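Local coordinates for protein putative N-acetylmuramoyl-L-alanine amidase,autolysin cwp6 (Peptoclostridium difficile, PDB 5J72) that probably cleaves the amide bond between N-acetylmuramic acid and L-alanine in peptidoglycan as a zinc amidase, with CWB2 modules that hold it to the cell wall, at residues G466-S469 with A475-K478; K478-N483 with E620-M625; L482-A487 with T527-N532; V500-T505 with T515-T520; V602-I607 with T627-G632. All blocks are in the same frame, centred on the assembly; numbering follows the deposited sequence.

Contact 1: G466-S469 with A475-K478; sequences GATS and AQEK. With ZN (zinc ion), chain I.
Glu-477 reaches along the backbone of Gly-466 and Ala-467 to the zinc ion. Its CB sits 3.2 Å from Ala-467 O. From there CG leaves anti to the backbone N (chi1 -179°) and the chain runs on fully extended, carrying the carboxylate past Ala-467 N. The two oxygens then divide the work. OE1 binds zinc at 2.2 Å and also receives the backbone N of Tyr-531. OE2 turns to the hairpin: Ala-467 N donates to its anti lone pair over 2.8 Å, and water 1, itself a zinc ligand, donates to the same OE2 over 2.7 Å. With a metal on one oxygen and two donors on the other, the carboxylate has little freedom to rotate. His-460 and His-530 complete the protein ligands of this site, that of a zinc-dependent amidase_3 domain. The ladder behind it is a small antiparallel beta hairpin, strands 468-469 and 475-476, whose second strand runs straight into helix 477-494. Where strand gives way to helix, Glu-477 N donates to Ala-467 O at 2.8 Å, so main chain and side chain of one residue both hold Ala-467. Further out, a hydrogen-bonded pair is made by Ser-469 N to Ala-475 O and Ala-475 N to Ser-469 O, each 2.9 Å. Between them lies the non-hydrogen-bonded pair Thr-468 and Gln-476, whose side chains run side by side with CG2 and CG 3.9 Å apart. Ser-469 OG, near the methyl of Ala-475, is hydrogen-bonded to Ile-607 O.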
# COMPACT_ATOMS: atom_id res chain seq x y z
N GLY A 466 -19.31 -22.97 7.92
CA GLY A 466 -20.69 -22.66 7.55
C GLY A 466 -21.08 -23.53 6.36
O GLY A 466 -20.39 -24.51 6.10
N ALA A 467 -22.15 -23.19 5.63
CA ALA A 467 -22.53 -24.02 4.47
C ALA A 467 -21.44 -24.03 3.40
O ALA A 467 -20.67 -23.08 3.28
CB ALA A 467 -23.81 -23.48 3.85
N THR A 468 -21.34 -25.14 2.63
CA THR A 468 -20.36 -25.23 1.54
C THR A 468 -21.06 -25.77 0.29
O THR A 468 -22.19 -26.27 0.38
CB THR A 468 -19.17 -26.12 1.94
OG1 THR A 468 -19.68 -27.45 2.10
CG2 THR A 468 -18.49 -25.65 3.24
N SER A 469 -20.41 -25.68 -0.87
CA SER A 469 -21.01 -26.16 -2.09
C SER A 469 -19.89 -26.31 -3.12
O SER A 469 -18.78 -25.82 -2.92
CB SER A 469 -22.05 -25.16 -2.61
OG SER A 469 -21.43 -24.27 -3.54
N ALA A 475 -17.12 -23.45 -2.83
CA ALA A 475 -17.52 -22.28 -2.10
C ALA A 475 -17.75 -22.63 -0.67
O ALA A 475 -18.33 -23.69 -0.33
CB ALA A 475 -18.83 -21.72 -2.72
N GLN A 476 -17.29 -21.72 0.21
CA GLN A 476 -17.47 -21.85 1.64
C GLN A 476 -18.15 -20.60 2.13
O GLN A 476 -17.65 -19.50 1.85
CB GLN A 476 -16.12 -21.99 2.33
CG GLN A 476 -15.50 -23.38 2.14
CD GLN A 476 -14.22 -23.46 2.92
OE1 GLN A 476 -13.20 -22.90 2.51
NE2 GLN A 476 -14.23 -24.11 4.07
N GLU A 477 -19.25 -20.74 2.87
CA GLU A 477 -19.96 -19.58 3.39
C GLU A 477 -19.00 -18.60 4.16
O GLU A 477 -19.12 -17.36 3.98
CB GLU A 477 -21.08 -20.05 4.33
CG GLU A 477 -21.90 -18.90 4.94
CD GLU A 477 -23.02 -19.40 5.86
OE1 GLU A 477 -23.75 -18.57 6.40
OE2 GLU A 477 -23.15 -20.63 6.06
N LYS A 478 -18.10 -19.11 5.01
CA LYS A 478 -17.22 -18.23 5.81
C LYS A 478 -16.34 -17.31 4.94
O LYS A 478 -15.98 -16.20 5.37
CB LYS A 478 -16.33 -19.06 6.77
CG LYS A 478 -15.17 -19.82 6.08
CD LYS A 478 -14.13 -20.28 7.17
CE LYS A 478 -13.17 -21.35 6.68
NZ LYS A 478 -12.02 -21.47 7.66
ZN ZN I . -24.81 -19.13 8.26
O HOH W 1 -25.04 -21.43 7.83
O HOH W 2 -25.96 -19.62 10.02
O HOH W 3 -26.64 -19.28 7.12

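Contact 2: K478-N483 with E620-M625; sequences KKYTLN and EKVKTM
Val-622 pushes its two methyls into the flank of helix 477-494, one to each of two residues a turn apart. Its CG2 lies against the ring of Tyr-480, 3.9 Å from CE1 and 4.0 Å from CD1, and the two side chains cross at about a right angle. Its CG1 drops beside the backbone of the next turn, 3.8 Å from Asn-483 CB and 3.9 Å from Asn-483 C. The valine torsion (chi1 170°) sets which methyl goes where: CG1 is anti to the backbone N and meets Asn-483, while CG2 lies beside that N and meets Tyr-480. Asn-483 contributes its CB here. Beyond these residues, CG1 of Val-622 also leans on Thr-484. Across the ring from CE1, Tyr-480 CE2 meets Ala-475 CB of the hairpin at 3.7 Å. The contact is small and rests on van der Waals packing. One turn further along, Met-625 touches Thr-484 and Tyr-531. Lys-623, on another side of the same helix, forms a salt bridge with Asp-345, a residue of the third CWB2 module. What results is plain helix-helix packing: helices 477-494 and 619-637 lie next to each other in one helical layer over the central sheet of the amidase_3 alpha/beta domain.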
# COMPACT_ATOMS: atom_id res chain seq x y z
N LYS A 478 -18.10 -19.11 5.01
CA LYS A 478 -17.22 -18.23 5.81
C LYS A 478 -16.34 -17.31 4.94
O LYS A 478 -15.98 -16.20 5.37
CB LYS A 478 -16.33 -19.06 6.77
CG LYS A 478 -15.17 -19.82 6.08
CD LYS A 478 -14.13 -20.28 7.17
CE LYS A 478 -13.17 -21.35 6.68
NZ LYS A 478 -12.02 -21.47 7.66
N LYS A 479 -16.02 -17.71 3.73
CA LYS A 479 -15.20 -16.79 2.94
C LYS A 479 -16.09 -15.80 2.13
O LYS A 479 -15.68 -14.66 1.89
CB LYS A 479 -14.40 -17.55 1.92
CG LYS A 479 -13.49 -18.57 2.58
CD LYS A 479 -12.86 -19.44 1.55
CE LYS A 479 -11.81 -20.31 2.19
NZ LYS A 479 -11.21 -21.21 1.19
N TYR A 480 -17.27 -16.26 1.71
CA TYR A 480 -18.12 -15.35 0.95
C TYR A 480 -18.67 -14.35 1.93
O TYR A 480 -18.88 -13.18 1.54
CB TYR A 480 -19.28 -16.14 0.32
CG TYR A 480 -18.95 -16.59 -1.07
CD1 TYR A 480 -19.48 -15.93 -2.18
CD2 TYR A 480 -18.12 -17.68 -1.29
CE1 TYR A 480 -19.20 -16.35 -3.46
CE2 TYR A 480 -17.83 -18.12 -2.58
CZ TYR A 480 -18.38 -17.45 -3.67
OH TYR A 480 -18.14 -17.86 -4.96
N THR A 481 -18.90 -14.77 3.21
CA THR A 481 -19.46 -13.73 4.10
C THR A 481 -18.38 -12.73 4.38
O THR A 481 -18.68 -11.52 4.48
CB THR A 481 -20.00 -14.30 5.45
OG1 THR A 481 -18.93 -14.92 6.16
CG2 THR A 481 -21.09 -15.33 5.25
N LEU A 482 -17.13 -13.19 4.57
CA LEU A 482 -16.07 -12.19 4.83
C LEU A 482 -15.87 -11.20 3.63
O LEU A 482 -15.77 -9.99 3.84
CB LEU A 482 -14.70 -12.87 5.16
CG LEU A 482 -13.59 -11.84 5.39
CD1 LEU A 482 -13.91 -10.96 6.58
CD2 LEU A 482 -12.28 -12.61 5.60
N ASN A 483 -15.79 -11.72 2.40
CA ASN A 483 -15.60 -10.82 1.22
C ASN A 483 -16.84 -9.87 1.07
O ASN A 483 -16.65 -8.72 0.74
CB ASN A 483 -15.43 -11.64 -0.02
CG ASN A 483 -14.12 -12.40 0.05
OD1 ASN A 483 -13.16 -11.87 0.64
ND2 ASN A 483 -14.06 -13.67 -0.42
N GLU A 620 -15.80 -8.93 -7.99
CA GLU A 620 -16.50 -7.67 -8.20
C GLU A 620 -18.02 -7.82 -7.94
O GLU A 620 -18.64 -6.90 -7.39
CB GLU A 620 -16.17 -7.17 -9.62
CG GLU A 620 -14.73 -6.67 -9.66
CD GLU A 620 -13.68 -7.78 -9.90
OE1 GLU A 620 -12.48 -7.47 -9.78
OE2 GLU A 620 -14.04 -8.94 -10.22
N LYS A 621 -18.67 -8.95 -8.35
CA LYS A 621 -20.06 -9.22 -8.06
C LYS A 621 -20.29 -9.39 -6.55
O LYS A 621 -21.30 -8.91 -6.02
CB LYS A 621 -20.49 -10.49 -8.79
CG LYS A 621 -20.61 -10.22 -10.30
CD LYS A 621 -20.87 -11.52 -11.01
CE LYS A 621 -20.56 -11.44 -12.50
NZ LYS A 621 -21.23 -12.59 -13.19
N VAL A 622 -19.34 -10.06 -5.85
CA VAL A 622 -19.49 -10.19 -4.40
C VAL A 622 -19.37 -8.82 -3.78
O VAL A 622 -20.06 -8.48 -2.83
CB VAL A 622 -18.42 -11.17 -3.83
CG1 VAL A 622 -18.42 -11.12 -2.28
CG2 VAL A 622 -18.73 -12.57 -4.31
N LYS A 623 -18.45 -7.99 -4.34
CA LYS A 623 -18.31 -6.64 -3.82
C LYS A 623 -19.68 -5.87 -4.04
O LYS A 623 -20.10 -5.12 -3.17
CB LYS A 623 -17.17 -5.93 -4.52
CG LYS A 623 -17.03 -4.51 -3.99
CD LYS A 623 -15.85 -3.77 -4.61
CE LYS A 623 -15.45 -2.63 -3.68
NZ LYS A 623 -14.94 -3.12 -2.36
N THR A 624 -20.36 -6.09 -5.16
CA THR A 624 -21.65 -5.39 -5.40
C THR A 624 -22.68 -5.84 -4.35
O THR A 624 -23.43 -5.02 -3.83
CB THR A 624 -22.14 -5.72 -6.81
OG1 THR A 624 -21.18 -5.15 -7.69
CG2 THR A 624 -23.54 -5.11 -7.10
N MET A 625 -22.69 -7.12 -4.03
CA MET A 625 -23.60 -7.62 -2.99
C MET A 625 -23.32 -6.89 -1.70
O MET A 625 -24.27 -6.42 -1.05
CB MET A 625 -23.39 -9.11 -2.80
CG MET A 625 -24.20 -9.66 -1.60
SD MET A 625 -26.02 -9.56 -1.85
CE MET A 625 -26.30 -10.87 -3.15

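Contact 3: L482-A487 with T527-N532; sequences LNTALA and TSIHYN. With ZN (zinc ion), chain I.
Behind the zinc site of the amidase_3 domain, helix 477-494 packs on the central strand 525-532 through Thr-484 and Ala-485, which meet Ile-529 and Tyr-531. The axes of the two segments approach to 8.6 Å and run roughly against each other, at 144° between their N-to-C directions. Ile-529 does the apolar work with two branches. Its CG2 sits 3.8 Å from Thr-484 CG2, and its CD1 slides beneath the helix to lie 3.9 Å from Ala-485 CA and 4.0 Å from Ala-485 CB. The small alanine brings backbone and strand close together. Tyr-531 and Thr-484 reach toward each other from opposite directions: Tyr-531 OH donates to Thr-484 OG1 over 2.8 Å, with that oxygen at the ring edge and in the ring plane. The threonine is turned for both neighbours, since OG1 lies beside its backbone N (chi1 -61°) while CG2 is anti to it and faces the isoleucine. On the strand's other face the alternation puts His-530, whose ND1 binds zinc at 2.2 Å beside His-460 and Glu-477. A strand packed on one face by the helix thus presents a metal ligand on the other. Thr-484 OG1 is bonded to Tyr-480 O as well. As it accepts from the tyrosine, its own proton is left for that carbonyl, so a directed chain runs from Tyr-531 through Thr-484 to the helix backbone and satisfies two hydroxyls buried in an otherwise apolar interface.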
# COMPACT_ATOMS: atom_id res chain seq x y z
N LEU A 482 -17.13 -13.19 4.57
CA LEU A 482 -16.07 -12.19 4.83
C LEU A 482 -15.87 -11.20 3.63
O LEU A 482 -15.77 -9.99 3.84
CB LEU A 482 -14.70 -12.87 5.16
CG LEU A 482 -13.59 -11.84 5.39
CD1 LEU A 482 -13.91 -10.96 6.58
CD2 LEU A 482 -12.28 -12.61 5.60
N ASN A 483 -15.79 -11.72 2.40
CA ASN A 483 -15.60 -10.82 1.22
C ASN A 483 -16.84 -9.87 1.07
O ASN A 483 -16.65 -8.72 0.74
CB ASN A 483 -15.43 -11.64 -0.02
CG ASN A 483 -14.12 -12.40 0.05
OD1 ASN A 483 -13.16 -11.87 0.64
ND2 ASN A 483 -14.06 -13.67 -0.42
N THR A 484 -18.05 -10.38 1.33
CA THR A 484 -19.24 -9.53 1.22
C THR A 484 -19.16 -8.43 2.30
O THR A 484 -19.35 -7.24 2.01
CB THR A 484 -20.51 -10.38 1.46
OG1 THR A 484 -20.56 -11.38 0.48
CG2 THR A 484 -21.81 -9.48 1.39
N ALA A 485 -18.83 -8.83 3.55
CA ALA A 485 -18.81 -7.92 4.67
C ALA A 485 -17.74 -6.86 4.52
O ALA A 485 -17.97 -5.71 4.97
CB ALA A 485 -18.62 -8.68 6.03
N LEU A 486 -16.62 -7.18 3.95
CA LEU A 486 -15.56 -6.15 3.78
C LEU A 486 -16.12 -5.06 2.83
O LEU A 486 -15.88 -3.88 3.05
CB LEU A 486 -14.27 -6.81 3.14
CG LEU A 486 -13.52 -7.65 4.26
CD1 LEU A 486 -12.52 -8.68 3.58
CD2 LEU A 486 -12.74 -6.71 5.25
N ALA A 487 -16.82 -5.50 1.80
CA ALA A 487 -17.36 -4.52 0.81
C ALA A 487 -18.46 -3.66 1.46
O ALA A 487 -18.56 -2.46 1.18
CB ALA A 487 -17.89 -5.27 -0.39
N THR A 527 -25.57 -5.96 11.75
CA THR A 527 -25.98 -6.75 10.62
C THR A 527 -25.10 -8.00 10.49
O THR A 527 -23.90 -7.86 10.24
CB THR A 527 -25.88 -5.92 9.35
OG1 THR A 527 -26.69 -4.74 9.51
CG2 THR A 527 -26.42 -6.63 8.14
N SER A 528 -25.69 -9.19 10.63
CA SER A 528 -24.97 -10.43 10.44
C SER A 528 -25.14 -10.83 9.00
O SER A 528 -26.25 -10.72 8.46
CB SER A 528 -25.49 -11.48 11.43
OG SER A 528 -24.82 -12.72 11.30
N ILE A 529 -24.08 -11.29 8.32
CA ILE A 529 -24.15 -11.60 6.92
C ILE A 529 -23.84 -13.06 6.75
O ILE A 529 -22.78 -13.53 7.17
CB ILE A 529 -23.12 -10.71 6.12
CG1 ILE A 529 -23.60 -9.23 6.18
CG2 ILE A 529 -23.05 -11.12 4.63
CD1 ILE A 529 -22.60 -8.24 5.57
N HIS A 530 -24.77 -13.78 6.13
CA HIS A 530 -24.69 -15.22 5.95
C HIS A 530 -25.10 -15.64 4.53
O HIS A 530 -25.60 -14.81 3.76
CB HIS A 530 -25.64 -15.89 6.96
CG HIS A 530 -25.10 -15.90 8.36
ND1 HIS A 530 -24.61 -17.07 8.97
CD2 HIS A 530 -24.96 -14.88 9.26
CE1 HIS A 530 -24.19 -16.69 10.17
NE2 HIS A 530 -24.37 -15.39 10.41
N TYR A 531 -24.87 -16.92 4.16
CA TYR A 531 -25.31 -17.46 2.87
C TYR A 531 -26.18 -18.70 3.19
O TYR A 531 -25.85 -19.43 4.13
CB TYR A 531 -24.11 -17.81 1.98
CG TYR A 531 -23.61 -16.58 1.26
CD1 TYR A 531 -23.98 -16.32 -0.05
CD2 TYR A 531 -22.82 -15.65 1.92
CE1 TYR A 531 -23.59 -15.15 -0.69
CE2 TYR A 531 -22.42 -14.47 1.28
CZ TYR A 531 -22.81 -14.22 -0.02
OH TYR A 531 -22.43 -13.06 -0.65
N ASN A 532 -27.30 -18.89 2.47
CA ASN A 532 -28.25 -20.00 2.73
C ASN A 532 -27.84 -21.26 2.03
O ASN A 532 -26.90 -21.27 1.22
CB ASN A 532 -29.65 -19.66 2.22
CG ASN A 532 -30.63 -19.58 3.32
OD1 ASN A 532 -30.58 -20.41 4.23
ND2 ASN A 532 -31.53 -18.59 3.37
ZN ZN I . -24.81 -19.13 8.26
O HOH W 3 -26.64 -19.28 7.12
O HOH W 2 -25.96 -19.62 10.02
O HOH W 1 -25.04 -21.43 7.83

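Contact 4: V500-T505 with T515-T520; sequences VMTRDT and TALSNT
Next to Thr-502, which packs on Leu-517, the guanidinium of Arg-503 has Thr-505 at its edge. Thr-505 O is 3.1 Å from Arg-503 NH1 and only 5° out of the guanidinium plane, with an N-H to O angle of 159°; seen from the carbonyl, the same donor stands well above its plane. NE and NH2 go to carbonyls of Pro-458, Gly-459 and Lys-478, so backbone oxygens fix the group's rotation and tie the chain after strand 498-501 to the end of strand 453-458 and the start of helix 477-494. The contact with helix 511-521 is made on another side, by one leucine. Leu-517 CD2 touches Thr-502 CA at 3.7 Å and CG2 of the same residue at 4.0 Å, then Val-500 CG1 at 4.1 Å. Strand 498-501 is an outermost strand of the amidase sheet, and successive side chains go to opposite faces: Val-500 points at Leu-517, whereas Met-501 points away, its CE 3.8 Å from Ala-485 CB of helix 477-494. Helices thus cover both faces, as in a three-layer alpha/beta/alpha fold. Thr-502 puts OG1 between its backbone N and carbonyl carbon (chi1 54°); this hydroxyl bonds to Asp-457 OD1 on the adjoining strand, and CG2 is left for the leucine.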
# COMPACT_ATOMS: atom_id res chain seq x y z
N VAL A 500 -17.74 -1.21 12.94
CA VAL A 500 -16.86 -2.12 13.67
C VAL A 500 -17.16 -3.51 13.09
O VAL A 500 -18.33 -3.91 13.07
CB VAL A 500 -17.14 -2.16 15.21
CG1 VAL A 500 -16.29 -3.23 15.86
CG2 VAL A 500 -16.86 -0.79 15.88
N MET A 501 -16.16 -4.26 12.64
CA MET A 501 -16.45 -5.60 12.12
C MET A 501 -16.22 -6.61 13.25
O MET A 501 -15.25 -6.48 13.97
CB MET A 501 -15.49 -5.95 10.97
CG MET A 501 -15.64 -5.02 9.72
SD MET A 501 -14.74 -5.62 8.31
CE MET A 501 -15.75 -7.10 7.90
N THR A 502 -17.06 -7.62 13.40
CA THR A 502 -16.79 -8.59 14.47
C THR A 502 -15.47 -9.33 14.17
O THR A 502 -14.73 -9.65 15.08
CB THR A 502 -17.96 -9.60 14.61
OG1 THR A 502 -18.20 -10.18 13.34
CG2 THR A 502 -19.25 -8.95 15.11
N ARG A 503 -15.18 -9.58 12.90
CA ARG A 503 -13.91 -10.15 12.47
C ARG A 503 -13.59 -9.57 11.09
O ARG A 503 -14.53 -9.30 10.29
CB ARG A 503 -13.96 -11.69 12.40
CG ARG A 503 -14.92 -12.24 11.31
CD ARG A 503 -14.85 -13.80 11.22
NE ARG A 503 -15.81 -14.33 10.23
CZ ARG A 503 -15.45 -14.76 9.03
NH1 ARG A 503 -14.19 -14.71 8.63
NH2 ARG A 503 -16.38 -15.27 8.21
N ASP A 504 -12.32 -9.37 10.78
CA ASP A 504 -11.99 -8.84 9.46
C ASP A 504 -11.05 -9.81 8.78
O ASP A 504 -10.48 -9.51 7.73
CB ASP A 504 -11.34 -7.46 9.54
CG ASP A 504 -10.28 -7.38 10.63
OD1 ASP A 504 -9.40 -8.27 10.67
OD2 ASP A 504 -10.33 -6.43 11.42
N THR A 505 -10.90 -10.98 9.36
CA THR A 505 -10.09 -12.01 8.78
C THR A 505 -10.68 -13.38 9.11
O THR A 505 -11.65 -13.48 9.87
CB THR A 505 -8.64 -11.91 9.34
OG1 THR A 505 -7.78 -12.63 8.46
CG2 THR A 505 -8.56 -12.46 10.72
N THR A 515 -22.14 -11.13 19.82
CA THR A 515 -23.18 -10.37 20.49
C THR A 515 -22.63 -9.50 21.60
O THR A 515 -23.07 -8.35 21.74
CB THR A 515 -24.28 -11.31 21.06
OG1 THR A 515 -24.61 -12.25 20.01
CG2 THR A 515 -25.53 -10.54 21.38
N ALA A 516 -21.66 -10.00 22.38
CA ALA A 516 -21.09 -9.17 23.46
C ALA A 516 -20.49 -7.92 22.86
O ALA A 516 -20.64 -6.83 23.40
CB ALA A 516 -19.99 -9.92 24.20
N LEU A 517 -19.84 -8.07 21.69
CA LEU A 517 -19.23 -6.94 21.00
C LEU A 517 -20.29 -5.96 20.66
O LEU A 517 -20.13 -4.75 20.89
CB LEU A 517 -18.51 -7.38 19.71
CG LEU A 517 -17.82 -6.24 18.95
CD1 LEU A 517 -16.78 -5.55 19.87
CD2 LEU A 517 -17.13 -6.79 17.73
N SER A 518 -21.41 -6.44 20.10
CA SER A 518 -22.51 -5.51 19.74
C SER A 518 -22.99 -4.75 20.96
O SER A 518 -23.19 -3.54 20.92
CB SER A 518 -23.68 -6.32 19.18
OG SER A 518 -24.65 -5.44 18.63
N ASN A 519 -23.18 -5.46 22.07
CA ASN A 519 -23.67 -4.85 23.33
C ASN A 519 -22.65 -3.87 23.92
O ASN A 519 -23.04 -2.95 24.65
CB ASN A 519 -24.02 -5.97 24.34
CG ASN A 519 -25.24 -6.72 23.90
OD1 ASN A 519 -26.05 -6.18 23.11
ND2 ASN A 519 -25.42 -7.97 24.28
N THR A 520 -21.37 -4.04 23.62
CA THR A 520 -20.34 -3.14 24.10
C THR A 520 -20.31 -1.90 23.21
O THR A 520 -20.14 -0.79 23.69
CB THR A 520 -19.01 -3.88 24.05
OG1 THR A 520 -18.99 -4.86 25.10
CG2 THR A 520 -17.83 -2.96 24.21

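Contact 5: V602-I607 with T627-G632; sequences VECAFI and TQIGIG
Val-602 O takes the backbone N of His-530, a sheet bond that fixes the strand from which Val-602 and Cys-604 meet Ile-629. Further along, Ala-605 O receives Asn-532 N, so the neighbouring strand grips this one on past Cys-604 to the corner at Ala-605. Across the contact everything is apolar and converges on a single methyl. Ile-629 CD1 lies 3.6 Å from Cys-604 SG and 4.1 Å from Val-602 CG1; with the valine it meets tip to tip. The isoleucine stretches to get there: CG1 sits anti to its carbonyl carbon (chi1 -66°) and CD1 continues the extended chain (chi2 172°), so the delta methyl leads. Cys-604 reaches it from the side, its sulfur beside its own backbone N. Because the backbones stay 8.7 Å apart, measured between Val-602 CA and Ile-629 CA, only these ends touch. Glu-603, between the two, turns to the other face of the sheet, where it lies against His-530 and Asn-532; the sulfur, about 10 Å from the zinc ion, is on the packing side. Inside the helix the backbone repeats regularly, Ile-631 N to Thr-627 O at 2.8 Å. Ile-629 is further enclosed by Ile-566 of helix 554-569 and by Thr-484 and Thr-488 of helix 477-494, so helix 619-637 beds between these two helices on strand 599-606, while Cys-604 also touches Ile-529 on strand 525-532.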
# COMPACT_ATOMS: atom_id res chain seq x y z
N VAL A 602 -28.81 -11.26 7.40
CA VAL A 602 -29.02 -11.32 5.97
C VAL A 602 -28.55 -12.62 5.41
O VAL A 602 -27.41 -12.98 5.62
CB VAL A 602 -28.22 -10.18 5.27
CG1 VAL A 602 -28.44 -10.21 3.75
CG2 VAL A 602 -28.62 -8.82 5.86
N GLU A 603 -29.45 -13.36 4.68
CA GLU A 603 -29.03 -14.57 3.97
C GLU A 603 -28.97 -14.10 2.55
O GLU A 603 -30.00 -14.13 1.84
CB GLU A 603 -30.07 -15.69 4.12
CG GLU A 603 -30.17 -16.11 5.57
CD GLU A 603 -29.12 -17.17 5.92
OE1 GLU A 603 -28.26 -17.46 5.08
OE2 GLU A 603 -29.17 -17.71 7.03
N CYS A 604 -27.78 -13.62 2.10
CA CYS A 604 -27.59 -13.00 0.78
C CYS A 604 -28.13 -13.76 -0.40
O CYS A 604 -28.69 -13.17 -1.32
CB CYS A 604 -26.10 -12.74 0.55
SG CYS A 604 -25.36 -11.75 1.87
N ALA A 605 -27.88 -15.08 -0.40
CA ALA A 605 -28.23 -15.94 -1.51
C ALA A 605 -27.98 -17.39 -1.05
O ALA A 605 -27.42 -17.59 0.03
CB ALA A 605 -27.31 -15.63 -2.68
N PHE A 606 -28.43 -18.38 -1.85
CA PHE A 606 -28.22 -19.79 -1.53
C PHE A 606 -26.93 -20.12 -2.16
O PHE A 606 -26.81 -20.06 -3.38
CB PHE A 606 -29.35 -20.70 -2.10
CG PHE A 606 -30.53 -20.75 -1.16
CD1 PHE A 606 -31.31 -19.62 -0.94
CD2 PHE A 606 -30.80 -21.89 -0.43
CE1 PHE A 606 -32.34 -19.64 -0.01
CE2 PHE A 606 -31.84 -21.90 0.50
CZ PHE A 606 -32.59 -20.77 0.70
N ILE A 607 -25.92 -20.47 -1.32
CA ILE A 607 -24.57 -20.76 -1.82
C ILE A 607 -24.50 -22.10 -2.61
O ILE A 607 -23.50 -22.35 -3.29
CB ILE A 607 -23.56 -20.77 -0.60
CG1 ILE A 607 -22.15 -20.43 -1.11
CG2 ILE A 607 -23.56 -22.16 0.14
CD1 ILE A 607 -21.23 -20.08 0.05
N THR A 627 -21.84 -3.94 -1.23
CA THR A 627 -22.19 -2.53 -1.38
C THR A 627 -23.74 -2.31 -1.21
O THR A 627 -24.14 -1.39 -0.49
CB THR A 627 -21.83 -2.08 -2.80
OG1 THR A 627 -20.39 -2.24 -2.94
CG2 THR A 627 -22.28 -0.55 -3.03
N GLN A 628 -24.56 -3.13 -1.87
CA GLN A 628 -26.02 -2.98 -1.76
C GLN A 628 -26.46 -3.14 -0.31
O GLN A 628 -27.33 -2.40 0.20
CB GLN A 628 -26.73 -4.00 -2.65
CG GLN A 628 -26.45 -3.84 -4.15
CD GLN A 628 -26.69 -2.39 -4.59
OE1 GLN A 628 -25.74 -1.65 -4.91
NE2 GLN A 628 -27.96 -1.92 -4.56
N ILE A 629 -25.85 -4.12 0.40
CA ILE A 629 -26.22 -4.24 1.78
C ILE A 629 -25.85 -2.97 2.52
O ILE A 629 -26.61 -2.51 3.37
CB ILE A 629 -25.52 -5.50 2.40
CG1 ILE A 629 -26.10 -6.78 1.74
CG2 ILE A 629 -25.72 -5.49 3.93
CD1 ILE A 629 -25.30 -8.13 2.15
N GLY A 630 -24.64 -2.37 2.20
CA GLY A 630 -24.24 -1.16 2.89
C GLY A 630 -25.23 -0.02 2.56
O GLY A 630 -25.53 0.80 3.44
N ILE A 631 -25.69 0.03 1.33
CA ILE A 631 -26.63 1.14 0.96
C ILE A 631 -27.94 0.95 1.78
O ILE A 631 -28.46 1.93 2.33
CB ILE A 631 -26.93 1.12 -0.56
CG1 ILE A 631 -25.66 1.55 -1.38
CG2 ILE A 631 -28.11 2.18 -0.87
CD1 ILE A 631 -25.77 1.13 -2.87
N GLY A 632 -28.43 -0.29 1.86
CA GLY A 632 -29.64 -0.56 2.65
C GLY A 632 -29.44 -0.17 4.09
O GLY A 632 -30.34 0.34 4.74

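Following the chain, contact 1 closes the short hairpin loop just before helix 477-494 and places a ligand at the zinc ion. The same helix then begins two longer loops: contact 3 closes on strand 525-532, which brings a second zinc ligand, and contact 2 closes only at the C-terminal helix 619-637. Contact 4, between edge strand 498-501 and helix 511-521, nests inside both. Contact 5 opens on strand 599-606, within the loop of contact 2, and ends beyond it, so the two cross; it follows contact 3 in series. Contacts 3, 4 and 5 all reach the one amidase sheet, while contacts 2 and 5 share helix 619-637.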